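Local coordinates for sensor protein (Vibrio cholerae, PDB 3BY9) that is the sensor domain of the histidine kinase DctB, which binds C4-dicarboxylates such as succinate and probably controls phosphorylation by the kinase, at residues A[226-240]-A[247-259]. Sequence-based numbering, arbitrary orientation.
Sequences WRKPEKHWLQDDYIV and ELALTIRVLSPKI. With CA (calcium ion), chain D.
Asp237 and Lys258 clamp a calcium ion at the open end of a beta hairpin, just before strand 238-245 begins and just after strand 250-257 ends, a compact example of a metal site built on a hairpin. Asp237 OD1 and Lys258 O each bind the calcium at 2.5 Å, and four waters complete six ligands. With chi1 at 53°, the Asp237 carboxylate tucks between its own backbone N and carbonyl carbon; the Lys258 chain, fully extended, runs across it, bringing CD 3.5 Å from OD2. A backbone hydrogen bond of 2.9 Å from Lys258 N to Asp237 O ties the two metal-binding residues together. Ile239 and Ser256 follow as a hydrogen-bonded pair.

On the sheet face carrying Val240 and Leu255, these side chains lie alongside each other. Leu255 CD2 sits over one face of the Tyr238 ring, off-centre, and touches Trp226 CZ3 at 3.7 Å. Arg253 CD meets the edge of the indole at CZ2, the guanidinium plane turned 61° from the ring, while Arg253 NE is hydrogen-bonded to Thr169 OG1.

Lys258 NZ and Arg227 NH2 both form salt bridges with Glu225. Strands 238-245 and 250-257 are the central pair of a four-stranded antiparallel sheet, between 223-226 and 165-169, with Ile239 and Ser256 packed against helix 5-27.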
loop_
_atom_site.group_PDB
_atom_site.type_symbol
_atom_site.label_atom_id
_atom_site.label_comp_id
_atom_site.label_asym_id
_atom_site.label_seq_id
_atom_site.Cartn_x
_atom_site.Cartn_y
_atom_site.Cartn_z
ATOM N N TRP A 226 -22.402 -1.395 -10.628
ATOM C CA TRP A 226 -21.560 -2.481 -11.139
ATOM C C TRP A 226 -22.518 -3.649 -11.342
ATOM O O TRP A 226 -23.254 -3.998 -10.431
ATOM C CB TRP A 226 -20.508 -2.881 -10.118
ATOM C CG TRP A 226 -19.391 -1.872 -9.962
ATOM C CD1 TRP A 226 -19.302 -0.624 -10.538
ATOM C CD2 TRP A 226 -18.233 -2.016 -9.128
ATOM N NE1 TRP A 226 -18.149 0.018 -10.097
ATOM C CE2 TRP A 226 -17.482 -0.811 -9.236
ATOM C CE3 TRP A 226 -17.761 -3.046 -8.292
ATOM C CZ2 TRP A 226 -16.279 -0.606 -8.537
ATOM C CZ3 TRP A 226 -16.552 -2.837 -7.574
ATOM C CH2 TRP A 226 -15.833 -1.616 -7.713
ATOM N N ARG A 227 -22.496 -4.237 -12.524
ATOM C CA ARG A 227 -23.394 -5.361 -12.805
ATOM C C ARG A 227 -22.663 -6.465 -13.517
ATOM O O ARG A 227 -21.530 -6.297 -13.948
ATOM C CB ARG A 227 -24.580 -4.906 -13.663
ATOM C CG ARG A 227 -24.312 -4.806 -15.151
ATOM C CD ARG A 227 -25.579 -4.312 -15.859
ATOM N NE ARG A 227 -25.920 -2.971 -15.371
ATOM C CZ ARG A 227 -26.693 -2.707 -14.315
ATOM N NH1 ARG A 227 -27.250 -3.696 -13.613
ATOM N NH2 ARG A 227 -26.868 -1.445 -13.927
ATOM N N LYS A 228 -23.291 -7.645 -13.571
ATOM C CA LYS A 228 -22.702 -8.767 -14.277
ATOM C C LYS A 228 -23.397 -8.846 -15.637
ATOM O O LYS A 228 -24.496 -8.323 -15.818
ATOM C CB LYS A 228 -22.918 -10.093 -13.490
ATOM C CG LYS A 228 -22.141 -10.118 -12.171
ATOM C CD LYS A 228 -20.670 -10.240 -12.444
ATOM C CE LYS A 228 -19.861 -10.166 -11.183
ATOM N NZ LYS A 228 -20.235 -11.366 -10.338
ATOM N N PRO A 229 -22.734 -9.486 -16.610
ATOM C CA PRO A 229 -23.286 -9.636 -17.959
ATOM C C PRO A 229 -24.731 -10.095 -17.867
ATOM O O PRO A 229 -25.053 -10.956 -17.056
ATOM C CB PRO A 229 -22.368 -10.685 -18.590
ATOM C CG PRO A 229 -21.032 -10.390 -17.946
ATOM C CD PRO A 229 -21.450 -10.194 -16.474
ATOM N N GLU A 230 -25.604 -9.517 -18.688
ATOM C CA GLU A 230 -27.011 -9.896 -18.653
ATOM C C GLU A 230 -27.146 -11.388 -18.871
ATOM O O GLU A 230 -26.427 -11.979 -19.675
ATOM C CB GLU A 230 -27.830 -9.167 -19.720
ATOM C CG GLU A 230 -29.292 -9.609 -19.709
ATOM C CD GLU A 230 -30.099 -9.086 -20.885
ATOM O OE1 GLU A 230 -31.212 -9.617 -21.112
ATOM O OE2 GLU A 230 -29.634 -8.150 -21.575
ATOM N N LYS A 231 -28.075 -11.987 -18.138
ATOM C CA LYS A 231 -28.329 -13.417 -18.217
ATOM C C LYS A 231 -27.222 -14.295 -17.629
ATOM O O LYS A 231 -27.253 -15.519 -17.781
ATOM C CB LYS A 231 -28.626 -13.839 -19.659
ATOM C CG LYS A 231 -29.533 -15.069 -19.739
ATOM C CD LYS A 231 -30.706 -14.964 -18.755
ATOM C CE LYS A 231 -31.479 -13.653 -18.925
ATOM N NZ LYS A 231 -32.434 -13.412 -17.802
ATOM N N HIS A 232 -26.242 -13.672 -16.980
ATOM C CA HIS A 232 -25.162 -14.421 -16.337
ATOM C C HIS A 232 -25.845 -15.175 -15.196
ATOM O O HIS A 232 -26.943 -14.798 -14.798
ATOM C CB HIS A 232 -24.104 -13.466 -15.787
ATOM C CG HIS A 232 -22.974 -14.156 -15.095
ATOM N ND1 HIS A 232 -22.277 -15.197 -15.670
ATOM C CD2 HIS A 232 -22.406 -13.944 -13.885
ATOM C CE1 HIS A 232 -21.327 -15.595 -14.843
ATOM N NE2 HIS A 232 -21.384 -14.852 -13.753
ATOM N N TRP A 233 -25.198 -16.207 -14.658
ATOM C CA TRP A 233 -25.818 -17.044 -13.589
ATOM C C TRP A 233 -25.896 -16.428 -12.176
ATOM O O TRP A 233 -26.524 -16.980 -11.247
ATOM C CB TRP A 233 -25.124 -18.411 -13.493
ATOM C CG TRP A 233 -23.777 -18.330 -12.890
ATOM C CD1 TRP A 233 -22.614 -18.021 -13.528
ATOM C CD2 TRP A 233 -23.459 -18.427 -11.500
ATOM N NE1 TRP A 233 -21.586 -17.903 -12.621
ATOM C CE2 TRP A 233 -22.077 -18.149 -11.365
ATOM C CE3 TRP A 233 -24.207 -18.715 -10.349
ATOM C CZ2 TRP A 233 -21.426 -18.148 -10.118
ATOM C CZ3 TRP A 233 -23.568 -18.715 -9.120
ATOM C CH2 TRP A 233 -22.189 -18.433 -9.010
ATOM N N LEU A 234 -25.213 -15.310 -11.988
ATOM C CA LEU A 234 -25.286 -14.624 -10.707
ATOM C C LEU A 234 -25.316 -13.165 -11.042
ATOM O O LEU A 234 -24.390 -12.646 -11.668
ATOM C CB LEU A 234 -24.074 -14.912 -9.825
ATOM C CG LEU A 234 -24.038 -14.013 -8.572
ATOM C CD1 LEU A 234 -25.276 -14.236 -7.706
ATOM C CD2 LEU A 234 -22.797 -14.304 -7.769
ATOM N N GLN A 235 -26.379 -12.501 -10.657
ATOM C CA GLN A 235 -26.473 -11.078 -10.921
ATOM C C GLN A 235 -26.285 -10.325 -9.608
ATOM O O GLN A 235 -27.246 -9.807 -9.017
ATOM C CB GLN A 235 -27.823 -10.744 -11.552
ATOM C CG GLN A 235 -27.957 -9.259 -11.934
ATOM C CD GLN A 235 -26.807 -8.791 -12.843
ATOM O OE1 GLN A 235 -25.842 -8.166 -12.393
ATOM N NE2 GLN A 235 -26.896 -9.143 -14.119
ATOM N N ASP A 236 -25.063 -10.317 -9.101
ATOM C CA ASP A 236 -24.822 -9.571 -7.861
ATOM C C ASP A 236 -24.441 -8.154 -8.282
ATOM O O ASP A 236 -23.265 -7.854 -8.471
ATOM C CB ASP A 236 -23.724 -10.217 -6.995
ATOM C CG ASP A 236 -22.433 -10.491 -7.739
ATOM O OD1 ASP A 236 -22.481 -10.811 -8.956
ATOM O OD2 ASP A 236 -21.352 -10.423 -7.103
ATOM N N ASP A 237 -25.455 -7.311 -8.450
ATOM C CA ASP A 237 -25.183 -5.934 -8.834
ATOM C C ASP A 237 -25.173 -5.021 -7.634
ATOM O O ASP A 237 -25.784 -5.300 -6.592
ATOM C CB ASP A 237 -26.142 -5.440 -9.898
ATOM C CG ASP A 237 -27.596 -5.635 -9.527
ATOM O OD1 ASP A 237 -27.893 -6.397 -8.569
ATOM O OD2 ASP A 237 -28.432 -5.020 -10.210
ATOM N N TYR A 238 -24.460 -3.917 -7.787
ATOM C CA TYR A 238 -24.258 -2.974 -6.688
ATOM C C TYR A 238 -24.378 -1.535 -7.057
ATOM O O TYR A 238 -24.071 -1.174 -8.183
ATOM C CB TYR A 238 -22.817 -3.108 -6.158
ATOM C CG TYR A 238 -22.586 -4.387 -5.403
ATOM C CD1 TYR A 238 -22.670 -4.413 -4.028
ATOM C CD2 TYR A 238 -22.364 -5.579 -6.088
ATOM C CE1 TYR A 238 -22.539 -5.590 -3.307
ATOM C CE2 TYR A 238 -22.248 -6.798 -5.370
ATOM C CZ TYR A 238 -22.334 -6.777 -3.986
ATOM O OH TYR A 238 -22.235 -7.951 -3.273
ATOM N N ILE A 239 -24.761 -0.723 -6.077
ATOM C CA ILE A 239 -24.729 0.740 -6.266
ATOM C C ILE A 239 -23.326 1.102 -5.661
ATOM O O ILE A 239 -23.028 0.743 -4.536
ATOM C CB ILE A 239 -25.847 1.437 -5.491
ATOM C CG1 ILE A 239 -27.191 1.041 -6.144
ATOM C CG2 ILE A 239 -25.653 3.028 -5.526
ATOM C CD1 ILE A 239 -28.399 1.359 -5.274
ATOM N N VAL A 240 -22.499 1.846 -6.402
ATOM C CA VAL A 240 -21.109 2.069 -5.955
ATOM C C VAL A 240 -20.723 3.529 -5.969
ATOM O O VAL A 240 -20.957 4.200 -6.986
ATOM C CB VAL A 240 -20.131 1.341 -6.913
ATOM C CG1 VAL A 240 -18.731 1.432 -6.393
ATOM C CG2 VAL A 240 -20.494 -0.161 -7.019
ATOM N N GLU A 247 -3.026 11.240 -3.845
ATOM C CA GLU A 247 -1.749 11.171 -3.132
ATOM C C GLU A 247 -1.326 9.759 -2.857
ATOM O O GLU A 247 -0.126 9.477 -2.733
ATOM C CB GLU A 247 -1.850 11.901 -1.789
ATOM C CG GLU A 247 -1.793 13.415 -1.897
ATOM C CD GLU A 247 -1.971 14.107 -0.552
ATOM O OE1 GLU A 247 -1.323 13.689 0.434
ATOM O OE2 GLU A 247 -2.758 15.078 -0.481
ATOM N N LEU A 248 -2.317 8.870 -2.756
ATOM C CA LEU A 248 -2.093 7.460 -2.432
ATOM C C LEU A 248 -2.165 6.554 -3.637
ATOM O O LEU A 248 -1.871 5.364 -3.554
ATOM C CB LEU A 248 -3.162 6.986 -1.434
ATOM C CG LEU A 248 -3.333 7.882 -0.226
ATOM C CD1 LEU A 248 -4.352 7.224 0.710
ATOM C CD2 LEU A 248 -1.951 8.077 0.513
ATOM N N ALA A 249 -2.555 7.142 -4.754
ATOM C CA ALA A 249 -2.725 6.432 -6.003
ATOM C C ALA A 249 -3.678 5.254 -5.802
ATOM O O ALA A 249 -3.473 4.151 -6.327
ATOM C CB ALA A 249 -1.368 5.983 -6.599
ATOM N N LEU A 250 -4.716 5.503 -4.994
ATOM C CA LEU A 250 -5.780 4.521 -4.686
ATOM C C LEU A 250 -7.153 5.189 -4.672
ATOM O O LEU A 250 -7.280 6.346 -4.261
ATOM C CB LEU A 250 -5.584 3.891 -3.310
ATOM C CG LEU A 250 -4.474 2.860 -3.125
ATOM C CD1 LEU A 250 -4.315 2.544 -1.627
ATOM C CD2 LEU A 250 -4.818 1.611 -3.898
ATOM N N THR A 251 -8.181 4.464 -5.111
ATOM C CA THR A 251 -9.545 5.013 -5.095
ATOM C C THR A 251 -10.316 4.143 -4.084
ATOM O O THR A 251 -10.279 2.930 -4.175
ATOM C CB THR A 251 -10.231 4.919 -6.492
ATOM O OG1 THR A 251 -9.513 5.766 -7.431
ATOM C CG2 THR A 251 -11.712 5.427 -6.430
ATOM N N ILE A 252 -11.010 4.793 -3.157
ATOM C CA ILE A 252 -11.817 4.075 -2.154
ATOM C C ILE A 252 -13.233 3.967 -2.721
ATOM O O ILE A 252 -13.766 4.938 -3.260
ATOM C CB ILE A 252 -11.886 4.856 -0.837
ATOM C CG1 ILE A 252 -10.472 5.230 -0.379
ATOM C CG2 ILE A 252 -12.619 4.041 0.220
ATOM C CD1 ILE A 252 -10.487 6.214 0.754
ATOM N N ARG A 253 -13.856 2.792 -2.593
ATOM C CA ARG A 253 -15.200 2.629 -3.131
ATOM C C ARG A 253 -16.074 1.919 -2.156
ATOM O O ARG A 253 -15.620 0.951 -1.528
ATOM C CB ARG A 253 -15.105 1.774 -4.410
ATOM C CG ARG A 253 -14.023 2.339 -5.390
ATOM C CD ARG A 253 -14.035 1.532 -6.695
ATOM N NE ARG A 253 -13.019 1.893 -7.706
ATOM C CZ ARG A 253 -13.301 2.647 -8.769
ATOM N NH1 ARG A 253 -14.526 3.163 -8.917
ATOM N NH2 ARG A 253 -12.422 2.752 -9.751
ATOM N N VAL A 254 -17.307 2.401 -2.009
ATOM C CA VAL A 254 -18.252 1.733 -1.106
ATOM C C VAL A 254 -19.315 1.094 -2.011
ATOM O O VAL A 254 -19.816 1.716 -2.967
ATOM C CB VAL A 254 -18.856 2.732 -0.076
ATOM C CG1 VAL A 254 -19.459 3.963 -0.745
ATOM C CG2 VAL A 254 -19.976 2.032 0.743
ATOM N N LEU A 255 -19.615 -0.181 -1.731
ATOM C CA LEU A 255 -20.549 -0.963 -2.555
ATOM C C LEU A 255 -21.730 -1.420 -1.722
ATOM O O LEU A 255 -21.529 -1.970 -0.640
ATOM C CB LEU A 255 -19.887 -2.236 -3.059
ATOM C CG LEU A 255 -18.860 -2.204 -4.177
ATOM C CD1 LEU A 255 -17.667 -1.416 -3.678
ATOM C CD2 LEU A 255 -18.401 -3.620 -4.523
ATOM N N SER A 256 -22.937 -1.148 -2.208
ATOM C CA SER A 256 -24.192 -1.586 -1.542
ATOM C C SER A 256 -24.974 -2.420 -2.541
ATOM O O SER A 256 -25.167 -2.025 -3.688
ATOM C CB SER A 256 -25.057 -0.367 -1.136
ATOM O OG SER A 256 -24.506 0.350 -0.034
ATOM N N PRO A 257 -25.423 -3.622 -2.138
ATOM C CA PRO A 257 -26.191 -4.466 -3.067
ATOM C C PRO A 257 -27.387 -3.691 -3.601
ATOM O O PRO A 257 -28.104 -3.024 -2.844
ATOM C CB PRO A 257 -26.655 -5.631 -2.171
ATOM C CG PRO A 257 -25.515 -5.767 -1.183
ATOM C CD PRO A 257 -25.183 -4.306 -0.842
ATOM N N LYS A 258 -27.641 -3.813 -4.906
ATOM C CA LYS A 258 -28.765 -3.109 -5.517
ATOM C C LYS A 258 -29.997 -3.977 -5.344
ATOM O O LYS A 258 -30.029 -5.062 -5.900
ATOM C CB LYS A 258 -28.505 -2.885 -7.005
ATOM C CG LYS A 258 -29.624 -2.066 -7.679
ATOM C CD LYS A 258 -29.285 -1.787 -9.133
ATOM C CE LYS A 258 -30.417 -1.027 -9.815
ATOM N NZ LYS A 258 -30.196 -1.074 -11.280
ATOM N N ILE A 259 -30.957 -3.450 -4.585
ATOM C CA ILE A 259 -32.236 -4.054 -4.216
ATOM C C ILE A 259 -31.988 -5.139 -3.173
ATOM O O ILE A 259 -32.181 -6.345 -3.443
ATOM C CB ILE A 259 -33.014 -4.580 -5.452
ATOM C CG1 ILE A 259 -33.507 -3.394 -6.288
ATOM C CG2 ILE A 259 -34.233 -5.383 -5.015
ATOM C CD1 ILE A 259 -34.206 -3.794 -7.595
HETATM CA CA CA D . -29.773 -7.136 -7.177
HETATM O O HOH W 1 -29.770 -9.065 -8.597
HETATM O O HOH W 2 -30.794 -5.865 -8.986
HETATM O O HOH W 3 -27.508 -7.512 -5.835
HETATM O O HOH W 4 -29.960 -8.764 -5.227
#